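Long-range contacts in 1-pyrroline-5-carboxylate dehydrogenase (Thermus thermophilus, PDB 1UZB), which probably oxidises glutamate semialdehyde, the open form of 1-pyrroline-5-carboxylate, to glutamate, passing the electrons to a nicotinamide coenzyme: residues 6-11 with 138-143; 25-30 with 116-121; 101-106 with 144-149; 132-137 with 184-189; 215-220 with 233-238. All blocks are in the same frame, centred on the assembly; numbering follows the deposited sequence.

Contact 1 of 5, residues 6-11 with 138-143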
# COMPACT_ATOMS: atom_id res chain seq x y z
N PHE A 6 9.91 -8.06 14.00
CA PHE A 6 10.03 -9.28 14.78
C PHE A 6 11.08 -10.23 14.21
O PHE A 6 11.17 -10.40 12.99
CB PHE A 6 8.69 -10.02 14.83
CG PHE A 6 8.77 -11.38 15.45
CD1 PHE A 6 8.64 -11.54 16.83
CD2 PHE A 6 9.01 -12.50 14.66
CE1 PHE A 6 8.76 -12.81 17.40
CE2 PHE A 6 9.12 -13.77 15.22
CZ PHE A 6 9.00 -13.92 16.60
N ARG A 7 11.86 -10.82 15.10
CA ARG A 7 12.86 -11.82 14.74
C ARG A 7 12.80 -12.87 15.83
O ARG A 7 12.57 -12.53 17.00
CB ARG A 7 14.28 -11.22 14.70
CG ARG A 7 14.48 -10.09 13.70
CD ARG A 7 15.93 -10.01 13.25
NE ARG A 7 16.87 -9.88 14.36
CZ ARG A 7 17.03 -8.78 15.09
NH1 ARG A 7 16.31 -7.70 14.83
NH2 ARG A 7 17.90 -8.77 16.09
N ASN A 8 12.98 -14.13 15.48
CA ASN A 8 12.95 -15.19 16.48
C ASN A 8 14.20 -15.16 17.36
O ASN A 8 15.30 -14.85 16.89
CB ASN A 8 12.84 -16.56 15.82
CG ASN A 8 11.51 -16.76 15.11
OD1 ASN A 8 11.38 -16.46 13.92
ND2 ASN A 8 10.52 -17.25 15.84
N GLU A 9 14.02 -15.46 18.64
CA GLU A 9 15.12 -15.49 19.60
C GLU A 9 15.98 -16.70 19.27
O GLU A 9 15.49 -17.82 19.19
CB GLU A 9 14.55 -15.63 21.02
CG GLU A 9 15.58 -15.70 22.14
CD GLU A 9 16.28 -14.38 22.41
OE1 GLU A 9 15.70 -13.32 22.10
OE2 GLU A 9 17.41 -14.41 22.94
N PRO A 10 17.29 -16.50 19.06
CA PRO A 10 18.18 -17.62 18.74
C PRO A 10 18.18 -18.70 19.81
O PRO A 10 18.18 -18.40 21.00
CB PRO A 10 19.55 -16.95 18.61
CG PRO A 10 19.19 -15.59 18.07
CD PRO A 10 18.01 -15.21 18.93
N ILE A 11 18.17 -19.96 19.39
CA ILE A 11 18.19 -21.09 20.31
C ILE A 11 19.65 -21.45 20.57
O ILE A 11 20.39 -21.79 19.65
CB ILE A 11 17.46 -22.31 19.70
CG1 ILE A 11 16.00 -21.95 19.44
CG2 ILE A 11 17.54 -23.50 20.66
CD1 ILE A 11 15.20 -23.04 18.74
N ALA A 138 9.10 -18.83 24.41
CA ALA A 138 8.34 -17.98 25.33
C ALA A 138 8.61 -16.51 25.01
O ALA A 138 7.69 -15.69 24.94
CB ALA A 138 8.72 -18.28 26.78
N ILE A 139 9.89 -16.17 24.84
CA ILE A 139 10.28 -14.81 24.51
C ILE A 139 9.62 -14.45 23.18
O ILE A 139 9.07 -13.35 23.02
CB ILE A 139 11.82 -14.70 24.41
CG1 ILE A 139 12.43 -14.92 25.80
CG2 ILE A 139 12.21 -13.34 23.87
CD1 ILE A 139 13.93 -15.18 25.77
N ASP A 140 9.66 -15.37 22.22
CA ASP A 140 9.05 -15.14 20.91
C ASP A 140 7.56 -14.81 21.02
O ASP A 140 7.08 -13.90 20.35
CB ASP A 140 9.21 -16.35 19.98
CG ASP A 140 10.62 -16.50 19.44
OD1 ASP A 140 11.44 -15.57 19.60
OD2 ASP A 140 10.91 -17.56 18.84
N PHE A 141 6.83 -15.55 21.85
CA PHE A 141 5.40 -15.29 22.00
C PHE A 141 5.16 -13.86 22.49
O PHE A 141 4.29 -13.16 21.97
CB PHE A 141 4.76 -16.26 23.00
CG PHE A 141 4.39 -17.60 22.41
CD1 PHE A 141 4.74 -18.77 23.07
CD2 PHE A 141 3.67 -17.69 21.22
CE1 PHE A 141 4.37 -20.02 22.57
CE2 PHE A 141 3.30 -18.93 20.71
CZ PHE A 141 3.65 -20.10 21.38
N ILE A 142 5.93 -13.43 23.48
CA ILE A 142 5.77 -12.08 24.01
C ILE A 142 6.07 -11.03 22.95
O ILE A 142 5.28 -10.10 22.75
CB ILE A 142 6.68 -11.85 25.23
CG1 ILE A 142 6.38 -12.89 26.32
CG2 ILE A 142 6.47 -10.45 25.78
CD1 ILE A 142 7.37 -12.87 27.47
N GLU A 143 7.20 -11.17 22.27
CA GLU A 143 7.61 -10.22 21.24
C GLU A 143 6.62 -10.20 20.07
O GLU A 143 6.27 -9.13 19.56
CB GLU A 143 9.00 -10.59 20.70
CG GLU A 143 10.14 -10.45 21.69
CD GLU A 143 10.58 -9.01 21.90
OE1 GLU A 143 10.16 -8.13 21.13
OE2 GLU A 143 11.38 -8.76 22.84
O HOH W 1 11.68 -12.84 19.58
O HOH W 2 13.13 -19.15 18.80

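Contact 2 of 5, residues 25-30 with 116-121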
# COMPACT_ATOMS: atom_id res chain seq x y z
N GLU A 25 26.88 -22.22 35.46
CA GLU A 25 26.65 -21.36 36.63
C GLU A 25 25.15 -21.28 36.93
O GLU A 25 24.75 -21.27 38.09
CB GLU A 25 27.21 -19.96 36.40
CG GLU A 25 27.04 -19.00 37.59
CD GLU A 25 27.69 -19.51 38.87
OE1 GLU A 25 28.80 -20.06 38.80
OE2 GLU A 25 27.08 -19.34 39.95
N ALA A 26 24.34 -21.23 35.88
CA ALA A 26 22.89 -21.15 36.04
C ALA A 26 22.35 -22.44 36.66
O ALA A 26 21.50 -22.40 37.56
CB ALA A 26 22.22 -20.89 34.70
N LEU A 27 22.83 -23.58 36.17
CA LEU A 27 22.41 -24.87 36.70
C LEU A 27 22.81 -24.99 38.17
O LEU A 27 22.02 -25.44 39.00
CB LEU A 27 23.05 -26.00 35.88
CG LEU A 27 22.42 -26.24 34.51
CD1 LEU A 27 23.34 -27.11 33.66
CD2 LEU A 27 21.06 -26.90 34.69
N ARG A 28 24.03 -24.57 38.49
CA ARG A 28 24.49 -24.64 39.86
C ARG A 28 23.65 -23.76 40.79
O ARG A 28 23.25 -24.21 41.87
CB ARG A 28 25.97 -24.25 39.93
CG ARG A 28 26.89 -25.34 39.42
CD ARG A 28 28.30 -24.86 39.16
NE ARG A 28 29.16 -25.99 38.81
CZ ARG A 28 30.21 -25.93 38.01
NH1 ARG A 28 30.57 -24.78 37.45
NH2 ARG A 28 30.91 -27.03 37.76
N ARG A 29 23.35 -22.54 40.37
CA ARG A 29 22.54 -21.66 41.21
C ARG A 29 21.12 -22.19 41.40
O ARG A 29 20.57 -22.11 42.50
CB ARG A 29 22.50 -20.25 40.62
CG ARG A 29 23.85 -19.56 40.66
CD ARG A 29 23.72 -18.06 40.48
NE ARG A 29 25.02 -17.40 40.50
CZ ARG A 29 25.18 -16.09 40.51
NH1 ARG A 29 24.13 -15.29 40.51
NH2 ARG A 29 26.40 -15.57 40.51
N VAL A 30 20.52 -22.73 40.35
CA VAL A 30 19.18 -23.28 40.46
C VAL A 30 19.19 -24.47 41.43
O VAL A 30 18.32 -24.58 42.29
CB VAL A 30 18.63 -23.73 39.09
CG1 VAL A 30 17.37 -24.58 39.27
CG2 VAL A 30 18.32 -22.52 38.23
N LEU A 116 16.02 -19.70 33.65
CA LEU A 116 14.78 -20.38 33.27
C LEU A 116 15.08 -21.72 32.60
O LEU A 116 14.39 -22.71 32.86
CB LEU A 116 13.96 -19.48 32.34
CG LEU A 116 13.35 -18.25 33.03
CD1 LEU A 116 12.73 -17.34 31.99
CD2 LEU A 116 12.32 -18.68 34.06
N GLU A 117 16.10 -21.76 31.75
CA GLU A 117 16.48 -23.00 31.08
C GLU A 117 16.91 -24.04 32.11
O GLU A 117 16.48 -25.19 32.05
CB GLU A 117 17.63 -22.75 30.10
CG GLU A 117 17.29 -21.80 28.95
CD GLU A 117 18.50 -21.43 28.12
OE1 GLU A 117 19.63 -21.76 28.55
OE2 GLU A 117 18.33 -20.81 27.05
N ALA A 118 17.74 -23.62 33.06
CA ALA A 118 18.22 -24.52 34.11
C ALA A 118 17.07 -25.04 34.95
O ALA A 118 17.10 -26.19 35.40
CB ALA A 118 19.23 -23.79 34.99
N THR A 119 16.06 -24.21 35.17
CA THR A 119 14.92 -24.62 35.97
C THR A 119 14.14 -25.70 35.21
O THR A 119 13.63 -26.64 35.81
CB THR A 119 14.00 -23.43 36.30
OG1 THR A 119 14.77 -22.42 36.97
CG2 THR A 119 12.87 -23.86 37.23
N LEU A 120 14.07 -25.57 33.89
CA LEU A 120 13.39 -26.57 33.06
C LEU A 120 14.14 -27.89 33.10
O LEU A 120 13.54 -28.97 33.14
CB LEU A 120 13.29 -26.09 31.61
CG LEU A 120 12.26 -25.00 31.32
CD1 LEU A 120 12.42 -24.53 29.88
CD2 LEU A 120 10.85 -25.53 31.55
N VAL A 121 15.47 -27.81 33.05
CA VAL A 121 16.30 -29.00 33.10
C VAL A 121 15.98 -29.82 34.35
O VAL A 121 15.72 -31.02 34.28
CB VAL A 121 17.81 -28.62 33.11
CG1 VAL A 121 18.66 -29.84 33.40
CG2 VAL A 121 18.20 -28.01 31.77

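Contact 3 of 5, residues 101-106 with 144-149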
# COMPACT_ATOMS: atom_id res chain seq x y z
N LEU A 101 4.32 -2.92 27.70
CA LEU A 101 4.44 -3.71 28.92
C LEU A 101 4.93 -5.11 28.55
O LEU A 101 5.80 -5.67 29.22
CB LEU A 101 3.10 -3.78 29.66
CG LEU A 101 3.20 -3.56 31.17
CD1 LEU A 101 1.81 -3.56 31.79
CD2 LEU A 101 4.08 -4.64 31.80
N LEU A 102 4.37 -5.69 27.49
CA LEU A 102 4.81 -7.01 27.06
C LEU A 102 6.28 -6.96 26.66
O LEU A 102 7.07 -7.83 27.04
CB LEU A 102 3.98 -7.51 25.87
CG LEU A 102 2.83 -8.46 26.22
CD1 LEU A 102 1.75 -7.69 26.97
CD2 LEU A 102 2.26 -9.09 24.94
N LEU A 103 6.67 -5.94 25.89
CA LEU A 103 8.06 -5.83 25.48
C LEU A 103 8.99 -5.76 26.68
O LEU A 103 10.10 -6.31 26.65
CB LEU A 103 8.24 -4.61 24.57
CG LEU A 103 7.52 -4.69 23.22
CD1 LEU A 103 7.65 -3.35 22.51
CD2 LEU A 103 8.11 -5.82 22.38
N LYS A 104 8.57 -5.08 27.74
CA LYS A 104 9.38 -5.00 28.94
C LYS A 104 9.53 -6.40 29.53
O LYS A 104 10.63 -6.81 29.90
CB LYS A 104 8.73 -4.06 29.96
CG LYS A 104 9.31 -4.16 31.36
CD LYS A 104 10.80 -3.87 31.40
CE LYS A 104 11.10 -2.39 31.27
NZ LYS A 104 12.54 -2.09 31.55
N ALA A 105 8.43 -7.14 29.60
CA ALA A 105 8.48 -8.50 30.13
C ALA A 105 9.42 -9.39 29.32
O ALA A 105 10.14 -10.21 29.88
CB ALA A 105 7.08 -9.11 30.16
N ALA A 106 9.42 -9.22 28.00
CA ALA A 106 10.29 -10.02 27.15
C ALA A 106 11.75 -9.71 27.44
O ALA A 106 12.59 -10.61 27.46
CB ALA A 106 9.98 -9.76 25.68
N TYR A 144 6.16 -11.38 19.66
CA TYR A 144 5.22 -11.49 18.55
C TYR A 144 3.85 -10.91 18.89
O TYR A 144 3.34 -10.06 18.16
CB TYR A 144 5.07 -12.95 18.12
CG TYR A 144 4.27 -13.12 16.85
CD1 TYR A 144 4.88 -13.05 15.60
CD2 TYR A 144 2.89 -13.30 16.91
CE1 TYR A 144 4.12 -13.16 14.43
CE2 TYR A 144 2.13 -13.41 15.75
CZ TYR A 144 2.75 -13.34 14.52
OH TYR A 144 1.99 -13.45 13.38
N TYR A 145 3.26 -11.36 19.99
CA TYR A 145 1.94 -10.87 20.38
C TYR A 145 1.93 -9.37 20.69
O TYR A 145 0.93 -8.70 20.46
CB TYR A 145 1.40 -11.69 21.55
CG TYR A 145 1.09 -13.14 21.22
CD1 TYR A 145 1.19 -14.13 22.19
CD2 TYR A 145 0.71 -13.52 19.92
CE1 TYR A 145 0.92 -15.47 21.89
CE2 TYR A 145 0.44 -14.86 19.61
CZ TYR A 145 0.55 -15.82 20.59
OH TYR A 145 0.33 -17.15 20.29
N ALA A 146 3.04 -8.83 21.20
CA ALA A 146 3.09 -7.40 21.49
C ALA A 146 2.88 -6.62 20.20
O ALA A 146 2.19 -5.60 20.17
CB ALA A 146 4.43 -7.03 22.10
N ARG A 147 3.51 -7.09 19.12
CA ARG A 147 3.40 -6.46 17.82
C ARG A 147 2.07 -6.76 17.14
O ARG A 147 1.43 -5.88 16.58
CB ARG A 147 4.56 -6.92 16.92
CG ARG A 147 5.94 -6.42 17.37
CD ARG A 147 7.04 -7.12 16.58
NE ARG A 147 8.38 -6.57 16.83
CZ ARG A 147 9.08 -6.74 17.94
NH1 ARG A 147 10.29 -6.20 18.06
NH2 ARG A 147 8.60 -7.46 18.94
N ALA A 148 1.66 -8.02 17.18
CA ALA A 148 0.42 -8.43 16.54
C ALA A 148 -0.79 -7.70 17.11
O ALA A 148 -1.73 -7.37 16.38
CB ALA A 148 0.24 -9.93 16.66
N ALA A 149 -0.78 -7.45 18.42
CA ALA A 149 -1.89 -6.77 19.07
C ALA A 149 -2.15 -5.38 18.48
O ALA A 149 -3.29 -4.93 18.41
CB ALA A 149 -1.63 -6.66 20.57

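Contact 4 of 5, residues 132-137 with 184-189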
# COMPACT_ATOMS: atom_id res chain seq x y z
N SER A 132 16.57 -24.56 26.16
CA SER A 132 16.81 -23.28 25.51
C SER A 132 15.73 -22.97 24.48
O SER A 132 15.27 -21.83 24.36
CB SER A 132 18.19 -23.26 24.85
OG SER A 132 18.46 -22.00 24.27
N ALA A 133 15.30 -23.99 23.73
CA ALA A 133 14.27 -23.78 22.72
C ALA A 133 12.95 -23.35 23.37
O ALA A 133 12.23 -22.52 22.83
CB ALA A 133 14.06 -25.06 21.91
N ASP A 134 12.66 -23.93 24.53
CA ASP A 134 11.44 -23.64 25.28
C ASP A 134 11.41 -22.16 25.68
O ASP A 134 10.47 -21.44 25.37
CB ASP A 134 11.39 -24.55 26.52
CG ASP A 134 10.05 -24.54 27.24
OD1 ASP A 134 9.47 -23.45 27.42
OD2 ASP A 134 9.59 -25.63 27.65
N VAL A 135 12.46 -21.71 26.36
CA VAL A 135 12.52 -20.32 26.79
C VAL A 135 12.54 -19.36 25.60
O VAL A 135 11.92 -18.29 25.65
CB VAL A 135 13.75 -20.08 27.69
CG1 VAL A 135 13.82 -18.62 28.10
CG2 VAL A 135 13.66 -20.97 28.93
N ALA A 136 13.25 -19.72 24.54
CA ALA A 136 13.32 -18.88 23.35
C ALA A 136 11.92 -18.69 22.76
O ALA A 136 11.57 -17.60 22.32
CB ALA A 136 14.25 -19.51 22.32
N GLU A 137 11.13 -19.76 22.76
CA GLU A 137 9.77 -19.70 22.23
C GLU A 137 8.90 -18.78 23.10
O GLU A 137 8.06 -18.06 22.58
CB GLU A 137 9.16 -21.10 22.18
CG GLU A 137 7.78 -21.15 21.53
CD GLU A 137 7.17 -22.54 21.54
OE1 GLU A 137 7.90 -23.51 21.26
OE2 GLU A 137 5.96 -22.66 21.82
N ASN A 184 4.75 -29.95 29.47
CA ASN A 184 5.84 -30.18 28.53
C ASN A 184 6.53 -28.93 27.97
O ASN A 184 7.69 -29.00 27.57
CB ASN A 184 5.38 -31.13 27.41
CG ASN A 184 4.41 -30.49 26.44
OD1 ASN A 184 3.67 -29.57 26.79
ND2 ASN A 184 4.40 -30.99 25.22
N PHE A 185 5.82 -27.81 27.94
CA PHE A 185 6.39 -26.53 27.52
C PHE A 185 5.86 -25.54 28.54
O PHE A 185 5.10 -24.63 28.21
CB PHE A 185 5.96 -26.15 26.11
CG PHE A 185 6.62 -26.97 25.04
CD1 PHE A 185 6.05 -28.16 24.59
CD2 PHE A 185 7.85 -26.57 24.51
CE1 PHE A 185 6.69 -28.94 23.63
CE2 PHE A 185 8.50 -27.34 23.55
CZ PHE A 185 7.92 -28.53 23.11
N PRO A 186 6.27 -25.71 29.81
CA PRO A 186 5.86 -24.88 30.95
C PRO A 186 6.33 -23.44 31.00
O PRO A 186 5.95 -22.70 31.91
CB PRO A 186 6.33 -25.71 32.14
CG PRO A 186 7.59 -26.28 31.65
CD PRO A 186 7.29 -26.69 30.22
N VAL A 187 7.19 -23.05 30.07
CA VAL A 187 7.60 -21.66 30.01
C VAL A 187 6.97 -21.10 28.73
O VAL A 187 6.20 -20.16 28.78
CB VAL A 187 9.13 -21.47 29.96
CG1 VAL A 187 9.47 -19.99 29.84
CG2 VAL A 187 9.76 -22.03 31.23
N ALA A 188 7.26 -21.74 27.60
CA ALA A 188 6.74 -21.29 26.31
C ALA A 188 5.21 -21.22 26.18
O ALA A 188 4.66 -20.14 25.96
CB ALA A 188 7.30 -22.16 25.19
N ILE A 189 4.54 -22.36 26.28
CA ILE A 189 3.08 -22.37 26.13
C ILE A 189 2.38 -21.67 27.30
O ILE A 189 1.37 -21.00 27.11
CB ILE A 189 2.58 -23.81 25.93
CG1 ILE A 189 3.14 -24.35 24.61
CG2 ILE A 189 1.06 -23.86 25.91
CD1 ILE A 189 2.76 -25.78 24.30

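Contact 5 of 5, residues 215-220 with 233-238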
# COMPACT_ATOMS: atom_id res chain seq x y z
N VAL A 215 8.69 -23.40 37.68
CA VAL A 215 9.05 -22.53 36.58
C VAL A 215 7.92 -21.55 36.26
O VAL A 215 8.16 -20.44 35.79
CB VAL A 215 9.46 -23.33 35.32
CG1 VAL A 215 8.23 -23.91 34.64
CG2 VAL A 215 10.25 -22.43 34.38
N GLY A 216 6.68 -21.96 36.53
CA GLY A 216 5.55 -21.08 36.30
C GLY A 216 5.63 -19.90 37.26
O GLY A 216 5.32 -18.76 36.91
N ALA A 217 6.06 -20.18 38.49
CA ALA A 217 6.20 -19.13 39.48
C ALA A 217 7.29 -18.15 39.04
O ALA A 217 7.13 -16.94 39.21
CB ALA A 217 6.56 -19.74 40.84
N LYS A 218 8.37 -18.66 38.48
CA LYS A 218 9.45 -17.80 38.02
C LYS A 218 8.99 -16.90 36.87
O LYS A 218 9.44 -15.77 36.75
CB LYS A 218 10.68 -18.62 37.61
CG LYS A 218 11.35 -19.30 38.78
CD LYS A 218 12.68 -19.93 38.39
CE LYS A 218 13.38 -20.53 39.60
NZ LYS A 218 14.76 -20.96 39.27
N VAL A 219 8.09 -17.41 36.04
CA VAL A 219 7.56 -16.59 34.95
C VAL A 219 6.74 -15.46 35.59
O VAL A 219 6.79 -14.32 35.14
CB VAL A 219 6.69 -17.42 33.98
CG1 VAL A 219 5.94 -16.50 33.02
CG2 VAL A 219 7.58 -18.39 33.20
N PHE A 220 6.01 -15.77 36.66
CA PHE A 220 5.23 -14.73 37.32
C PHE A 220 6.10 -13.70 38.02
O PHE A 220 5.69 -12.54 38.17
CB PHE A 220 4.19 -15.32 38.27
CG PHE A 220 2.84 -15.45 37.64
CD1 PHE A 220 2.58 -16.47 36.73
CD2 PHE A 220 1.86 -14.48 37.86
CE1 PHE A 220 1.37 -16.53 36.05
CE2 PHE A 220 0.64 -14.53 37.18
CZ PHE A 220 0.40 -15.56 36.27
N VAL A 233 -2.84 -10.52 35.72
CA VAL A 233 -2.38 -11.91 35.61
C VAL A 233 -2.31 -12.49 37.02
O VAL A 233 -1.80 -11.84 37.95
CB VAL A 233 -1.00 -12.05 34.92
CG1 VAL A 233 -1.12 -11.73 33.43
CG2 VAL A 233 0.03 -11.16 35.59
N ASN A 234 -2.83 -13.71 37.17
CA ASN A 234 -2.87 -14.38 38.46
C ASN A 234 -2.37 -15.81 38.32
O ASN A 234 -2.66 -16.49 37.33
CB ASN A 234 -4.30 -14.33 39.00
CG ASN A 234 -4.85 -12.91 39.03
OD1 ASN A 234 -4.62 -12.15 39.98
ND2 ASN A 234 -5.55 -12.52 37.97
N PHE A 235 -1.62 -16.26 39.32
CA PHE A 235 -0.98 -17.57 39.35
C PHE A 235 -1.61 -18.48 40.40
O PHE A 235 -1.50 -18.21 41.60
CB PHE A 235 0.51 -17.34 39.66
CG PHE A 235 1.34 -18.58 39.74
CD1 PHE A 235 2.03 -18.88 40.91
CD2 PHE A 235 1.49 -19.42 38.65
CE1 PHE A 235 2.87 -19.98 40.99
CE2 PHE A 235 2.33 -20.53 38.71
CZ PHE A 235 3.02 -20.81 39.89
N LEU A 236 -2.25 -19.56 39.95
CA LEU A 236 -2.93 -20.49 40.85
C LEU A 236 -2.55 -21.96 40.74
O LEU A 236 -3.32 -22.78 40.22
CB LEU A 236 -4.45 -20.38 40.68
CG LEU A 236 -5.14 -19.06 41.06
CD1 LEU A 236 -6.65 -19.25 40.97
CD2 LEU A 236 -4.75 -18.65 42.47
N PRO A 237 -1.35 -22.32 41.22
CA PRO A 237 -0.95 -23.73 41.16
C PRO A 237 -1.92 -24.53 42.04
O PRO A 237 -2.37 -24.04 43.08
CB PRO A 237 0.47 -23.72 41.71
CG PRO A 237 0.49 -22.50 42.61
CD PRO A 237 -0.28 -21.49 41.80
N GLY A 238 -2.25 -25.75 41.61
CA GLY A 238 -3.16 -26.58 42.38
C GLY A 238 -3.02 -28.06 42.09
O GLY A 238 -2.40 -28.45 41.10

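Contact 1 of 5, residues 6-11 with 138-143
The carboxylate of D140, on helix 128-149, is the anchor that ties the extended N-terminal arm at F6-E9 to the helical face of an aldehyde dehydrogenase subunit. Its OD1 takes the backbone N-H of E9 on the syn side, with N to OD1 at 2.8 Å. OD2 receives ND2 of N8 at 3.0 Å, in a nearly straight bond (169°) that descends on the carboxylate from well above its plane. Two waters each donate a further bond, one joining OD1 to R7 O and the other joining OD2 to E9 O, so four donors grip this one group. A leucine here would probably leave the N-H of E9 without its mate and both waters with one anchor fewer, setting the arm free to lift. Beside the polar grip, the F6 ring presents CE1 3.6 Å from D140 O and sets its edge against CB of E143. In the second shell, V480 O shares N8 ND2, while R110 and R147 hold the E143 carboxylate and R110 and K113 that of E9. CG of E9, anti to the backbone N (chi1 179°), lies 4.0 Å from I139 CD1, and the bend at chi2 brings OE1 near I139 CG2.

Contact 2 of 5, residues 25-30 with 116-121
V30 and L27 turn their branches onto the methyl of A118 from two neighbouring turns of helix 17-32. In V30, CG1 stands anti to the backbone N (chi1 168°), which swings CG2 in beside that nitrogen and down onto helix 113-124, 3.6 Å from A118 CB. L27 departs with CG beside its own N (chi1 -76°), and its CD2 branch reaches A118 CB at the same 3.6 Å. The methyl of A118 is thus wedged between a valine and a leucine branch, while the smaller A26 adds its carbonyl oxygen at 3.7 Å from the same CB. The small residues allow a close approach: the CA atoms of L27 and A118 are 4.9 Å apart, and the two helix segments cross at -61° with their axes 8.4 Å from each other.

On one flank, L27 CD2 goes on to touch V121 CB at 4.0 Å. On the other, V30 crosses T119 at about a right angle, CG2 lying 3.8 Å from T119 OG1. That hydroxyl is engaged elsewhere, by K218 NZ and by the backbone oxygen of E115, so valine merely covers it. With V30 cut back to an alanine, a gap would probably open beside the A118 methyl and the T119 hydroxyl would lose its cover. The junction is buried, mostly aliphatic, and no hydrogen bond crosses it. Around it, W128 at the start of helix 128-149 and Y122 of helix 113-124 pack on L27, and K218 of helix 213-226 lies against V30, so the N-terminal helix 17-32 closes over a group of three helices.

Contact 3 of 5, residues 101-106 with 144-149
L102 and L103 of helix 95-111 clasp the methyl of A146 on helix 128-149, and apolar contacts make up most of this junction. L102 meets it at the root of its side chain, CB to A146 CB being 3.8 Å. Its chi1 of -97° lies off a staggered position, and the CD2 branch is carried over the opposing backbone, where it sits 3.8 Å from A146 N. The same CD2 also brushes Y145 CB more loosely, at 4.4 Å. L103 comes from the other flank: CG stands beside the backbone N (chi1 -66°), and CD2 ends 3.9 Å from A146 CB.

A second kind of contact joins apolar to charged groups. R147 runs extended from CG to NE and crosses L103 at about a right angle, so that NH2 lies 3.8 Å from L103 CD2. The polar needs of this arginine are met elsewhere, by the carboxylate of E143 through NH2 and by the backbone oxygen of E4 through NH1. Y145 likewise sends its hydroxyl away, to the backbone N of G498. No hydrogen bond links the two segments.

Other subunits border the outer side of helix 95-111, F516 of one neighbouring copy packing on L103 and accepting a hydrogen bond from K104 NZ through its backbone oxygen. The arrangement is an antiparallel helix pair, the segments inclined at 167° with axes 9.1 Å apart, with the alanine A146 at the point of nearest approach, within the aldehyde dehydrogenase fold.

Contact 4 of 5, residues 132-137 with 184-189
D134 of helix 128-149 reaches across to the turn that opens helix 188-199. Its CG stands anti to the backbone N (chi1 -169°), directing the carboxylate at the turn, while CB rests against L120 of helix 113-124. From CG the nearest ring atom is F185 CD2, the carboxylate and ring planes lying 37° apart. OD1 accepts the backbone N-H of A188, N to OD1 being 2.8 Å, with the donor almost in line with the C-O bond. The same oxygen sits 3.2 Å from V187 CB, a close approach. OD2 turns the other way, to F185 CA at 3.3 Å and P186 CD at 3.6 Å, and is paired with the ammonium of K126. That lysine also lies against the F185 ring in a cation-pi contact, and so probably steadies both groups.

The negative charge of D134 thus faces the first turn of helix 188-199, whose dipole would probably stabilise it. One turn further along helix 128-149, E137 extends alongside the A188 methyl, touching it from CB to OE2. D134 O approaches A188 CB to 3.3 Å from another side. V135 adds a looser contact, CG2 to V187 CG1 at 4.4 Å.

The turn carries the N-F-P sequence of the aldehyde dehydrogenase motif in which, in relatives, the asparagine contributes to the oxyanion hole; D134 is consistent with a second-shell brace for that active-site loop.

Contact 5 of 5, residues 215-220 with 233-238
F220 and F235 carry the contact between helix 213-226 and strand 233-235, and their closest meeting is a CH-pi interaction. CB of F235 stands over the centre of the F220 ring, 3.5 Å from the centroid and only 5° off the normal. The two rings themselves meet obliquely, planes 33° apart. F235 has CG anti to the backbone N (chi1 180°), which throws its ring past F220 and onto the preceding turn of the helix.

Contacts of ring with backbone come next. F235 CZ approaches A217 N to 3.4 Å, and CE2 lies close to G216 C; a CB on G216 would fall within 3.2 Å of CE2, so the lack of a side chain there suits the ring. Along the strand, F220 CZ touches N234 O at 3.4 Å, while its edge faces V233 C.

Purely apolar side-chain contacts finish the interface: A217 CB against F235 CE1, and F220 CE2 against V233 CB, each at 3.7 Å. F190 and F223 pack on F220, F223 edge-to-face, and I194 of helix 188-199 packs on V233. The helix and strand belong to a beta-alpha-beta unit in which strand 203-207 runs parallel to 233-235, consistent with the Rossmann-like coenzyme-binding domain of aldehyde dehydrogenases.

Overall arrangement
Helix 128-149 serves contacts 1, 3 and 4, whose segments follow one another along it, whereas contacts 2 and 5 lie on other elements. Contact 1 is the most open, partly buried, and relies on charged and water-mediated bonds to fasten the N-terminal arm; contact 4 lies nearest the centre of the chain and uses a buried aspartate. The buried contacts 2, 3 and 5 have no hydrogen bonds across their segments: aliphatic methyls dominate the first two, aromatic rings the last. V187 packs on A138 of contact 1 and V215 of contact 5, and K218 of contact 5 reaches T119 of contact 2, so contact 4 and its neighbours form one continuous body.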